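Local coordinates for macrophage migration inhibitory factor (Oncomelania hupensis, PDB 6LR3), which belongs to the macrophage migration inhibitory factor family, small alpha/beta proteins that assemble as trimers, at residues M26-P34 with T61-N69. Sequence-based numbering, arbitrary orientation.
Sequences MMTKALQKP and TVECIGRLN
L31 spreads its two methyl groups over strand 58-64 and the loop beyond it, CD1 resting on V62 CG1 and CD2 touching R67 CB, C64 SG and L68 CD2, in the helix-on-sheet layer of the trimeric MIF fold. One helical turn earlier, M27 meets V62 end-on, its CE 4.0 Å from V62 CG1; M76 of helix 70-88 also touches both M27 and L31, so the second helix shares this apolar layer. Where helix 19-31 ends, carbonyls at its C-terminus and in the turn beyond can be met by a side chain from elsewhere; here R67 does so for L31 and Q32. Bent at chi2 (-64°), R67 slants across L31 and brings its guanidinium edge to the two successive carbonyls. NE donates to L31 O at 2.7 Å along a bent bond (131° at the hydrogen), while NH2 meets Q32 O at 2.9 Å almost straight (174°). These two bonds fix the rotation of the guanidinium, and K33 lays its CE over the centre of one face, 3.7 Å above the plane. Beyond, K33 NZ pairs chiefly with E119 in a salt bridge and makes a weak 2.9 Å hydrogen bond to I65 O.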
loop_
_atom_site.group_PDB
_atom_site.type_symbol
_atom_site.label_atom_id
_atom_site.label_comp_id
_atom_site.label_asym_id
_atom_site.label_seq_id
_atom_site.Cartn_x
_atom_site.Cartn_y
_atom_site.Cartn_z
ATOM N N MET B 26 1.522 -21.327 1.641
ATOM C CA MET B 26 2.047 -21.271 3.015
ATOM C C MET B 26 1.148 -20.360 3.848
ATOM O O MET B 26 0.801 -20.739 4.988
ATOM C CB MET B 26 3.495 -20.768 3.036
ATOM C CG MET B 26 4.150 -20.931 4.381
ATOM S SD MET B 26 5.742 -20.075 4.431
ATOM C CE MET B 26 5.145 -18.400 4.640
ATOM N N MET B 27 0.736 -19.225 3.292
ATOM C CA MET B 27 -0.045 -18.251 4.083
ATOM C C MET B 27 -1.514 -18.667 4.120
ATOM O O MET B 27 -2.161 -18.309 5.099
ATOM C CB MET B 27 0.129 -16.827 3.547
ATOM C CG MET B 27 1.560 -16.311 3.739
ATOM S SD MET B 27 2.088 -16.300 5.433
ATOM C CE MET B 27 1.101 -14.930 6.067
ATOM N N THR B 28 -2.022 -19.428 3.153
ATOM C CA THR B 28 -3.387 -20.004 3.242
ATOM C C THR B 28 -3.449 -20.913 4.462
ATOM O O THR B 28 -4.422 -20.807 5.260
ATOM C CB THR B 28 -3.746 -20.778 1.973
ATOM O OG1 THR B 28 -3.869 -19.779 0.956
ATOM C CG2 THR B 28 -5.028 -21.564 2.101
ATOM N N LYS B 29 -2.438 -21.766 4.611
ATOM C CA LYS B 29 -2.377 -22.705 5.764
ATOM C C LYS B 29 -2.211 -21.902 7.047
ATOM O O LYS B 29 -2.926 -22.184 8.021
ATOM C CB LYS B 29 -1.233 -23.695 5.592
ATOM C CG LYS B 29 -1.474 -24.700 4.480
ATOM C CD LYS B 29 -0.402 -25.770 4.445
ATOM C CE LYS B 29 0.196 -26.101 3.079
ATOM N NZ LYS B 29 -0.833 -26.570 2.123
ATOM N N ALA B 30 -1.285 -20.935 7.069
ATOM C CA ALA B 30 -0.980 -20.169 8.292
ATOM C C ALA B 30 -2.201 -19.376 8.745
ATOM O O ALA B 30 -2.462 -19.353 9.943
ATOM C CB ALA B 30 0.228 -19.293 8.080
ATOM N N LEU B 31 -2.899 -18.709 7.839
ATOM C CA LEU B 31 -4.024 -17.808 8.188
ATOM C C LEU B 31 -5.341 -18.584 8.269
ATOM O O LEU B 31 -6.313 -17.997 8.717
ATOM C CB LEU B 31 -4.138 -16.695 7.144
ATOM C CG LEU B 31 -2.952 -15.721 7.183
ATOM C CD1 LEU B 31 -2.980 -14.765 5.998
ATOM C CD2 LEU B 31 -2.935 -14.910 8.457
ATOM N N GLN B 32 -5.362 -19.858 7.827
ATOM C CA GLN B 32 -6.611 -20.663 7.786
ATOM C C GLN B 32 -7.716 -19.839 7.140
ATOM O O GLN B 32 -8.830 -19.691 7.717
ATOM C CB GLN B 32 -6.990 -21.099 9.205
ATOM C CG GLN B 32 -5.957 -22.005 9.842
ATOM C CD GLN B 32 -6.127 -23.401 9.338
ATOM O OE1 GLN B 32 -7.092 -24.077 9.747
ATOM N NE2 GLN B 32 -5.208 -23.821 8.448
ATOM N N LYS B 33 -7.448 -19.363 5.930
ATOM C CA LYS B 33 -8.423 -18.640 5.087
ATOM C C LYS B 33 -8.553 -19.410 3.790
ATOM O O LYS B 33 -7.614 -20.126 3.390
ATOM C CB LYS B 33 -7.914 -17.210 4.836
ATOM C CG LYS B 33 -7.982 -16.309 6.047
ATOM C CD LYS B 33 -9.420 -15.894 6.331
ATOM C CE LYS B 33 -9.451 -14.897 7.451
ATOM N NZ LYS B 33 -10.836 -14.467 7.701
ATOM N N PRO B 34 -9.679 -19.272 3.065
ATOM C CA PRO B 34 -9.845 -19.957 1.790
ATOM C C PRO B 34 -8.747 -19.474 0.838
ATOM O O PRO B 34 -8.542 -18.274 0.711
ATOM C CB PRO B 34 -11.236 -19.567 1.318
ATOM C CG PRO B 34 -11.948 -19.155 2.590
ATOM C CD PRO B 34 -10.879 -18.507 3.444
ATOM N N THR B 61 3.795 -6.896 3.529
ATOM C CA THR B 61 2.604 -6.656 4.353
ATOM C C THR B 61 1.662 -7.857 4.223
ATOM O O THR B 61 1.552 -8.470 3.155
ATOM C CB THR B 61 1.927 -5.322 4.040
ATOM O OG1 THR B 61 1.390 -5.347 2.723
ATOM C CG2 THR B 61 2.875 -4.149 4.178
ATOM N N VAL B 62 0.956 -8.113 5.309
ATOM C CA VAL B 62 -0.062 -9.169 5.405
ATOM C C VAL B 62 -1.347 -8.518 5.870
ATOM O O VAL B 62 -1.395 -8.078 6.985
ATOM C CB VAL B 62 0.378 -10.281 6.363
ATOM C CG1 VAL B 62 -0.704 -11.335 6.495
ATOM C CG2 VAL B 62 1.715 -10.882 5.918
ATOM N N GLU B 63 -2.301 -8.357 4.964
ATOM C CA GLU B 63 -3.641 -7.808 5.251
ATOM C C GLU B 63 -4.573 -8.999 5.454
ATOM O O GLU B 63 -4.659 -9.858 4.572
ATOM C CB GLU B 63 -4.110 -6.893 4.135
ATOM C CG GLU B 63 -3.309 -5.603 4.023
ATOM C CD GLU B 63 -3.558 -4.838 2.732
ATOM O OE1 GLU B 63 -2.864 -5.141 1.753
ATOM O OE2 GLU B 63 -4.500 -3.988 2.701
ATOM N N CYS B 64 -5.248 -9.057 6.583
ATOM C CA CYS B 64 -6.127 -10.202 6.896
ATOM C C CYS B 64 -7.260 -9.751 7.810
ATOM O O CYS B 64 -7.016 -8.944 8.707
ATOM C CB CYS B 64 -5.332 -11.325 7.541
ATOM S SG CYS B 64 -6.251 -12.886 7.625
ATOM N N ILE B 65 -8.451 -10.268 7.556
ATOM C CA ILE B 65 -9.608 -10.138 8.460
ATOM C C ILE B 65 -9.433 -11.216 9.538
ATOM O O ILE B 65 -9.414 -12.407 9.177
ATOM C CB ILE B 65 -10.933 -10.293 7.699
ATOM C CG1 ILE B 65 -11.046 -9.264 6.568
ATOM C CG2 ILE B 65 -12.112 -10.169 8.691
ATOM C CD1 ILE B 65 -12.192 -9.590 5.595
ATOM N N GLY B 66 -9.268 -10.811 10.787
ATOM C CA GLY B 66 -8.934 -11.719 11.899
ATOM C C GLY B 66 -7.542 -12.311 11.767
ATOM O O GLY B 66 -6.762 -11.831 10.951
ATOM N N ARG B 67 -7.254 -13.333 12.575
ATOM C CA ARG B 67 -6.069 -14.222 12.487
ATOM C C ARG B 67 -4.781 -13.564 12.967
ATOM O O ARG B 67 -3.869 -14.317 13.304
ATOM C CB ARG B 67 -5.855 -14.722 11.055
ATOM C CG ARG B 67 -7.078 -15.389 10.459
ATOM C CD ARG B 67 -7.428 -16.654 11.242
ATOM N NE ARG B 67 -8.315 -17.409 10.382
ATOM C CZ ARG B 67 -9.633 -17.282 10.345
ATOM N NH1 ARG B 67 -10.259 -16.455 11.166
ATOM N NH2 ARG B 67 -10.332 -17.974 9.462
ATOM N N LEU B 68 -4.665 -12.239 12.964
ATOM C CA LEU B 68 -3.411 -11.546 13.305
ATOM C C LEU B 68 -3.388 -11.212 14.795
ATOM O O LEU B 68 -4.302 -10.543 15.305
ATOM C CB LEU B 68 -3.284 -10.291 12.456
ATOM C CG LEU B 68 -3.396 -10.532 10.963
ATOM C CD1 LEU B 68 -3.186 -9.209 10.212
ATOM C CD2 LEU B 68 -2.401 -11.572 10.503
ATOM N N ASN B 69 -2.326 -11.656 15.447
ATOM C CA ASN B 69 -2.101 -11.433 16.886
ATOM C C ASN B 69 -0.615 -11.646 17.112
ATOM O O ASN B 69 0.059 -12.190 16.249
ATOM C CB ASN B 69 -3.001 -12.347 17.715
ATOM C CG ASN B 69 -2.697 -13.812 17.482
ATOM O OD1 ASN B 69 -1.642 -14.298 17.868
ATOM N ND2 ASN B 69 -3.580 -14.514 16.811
#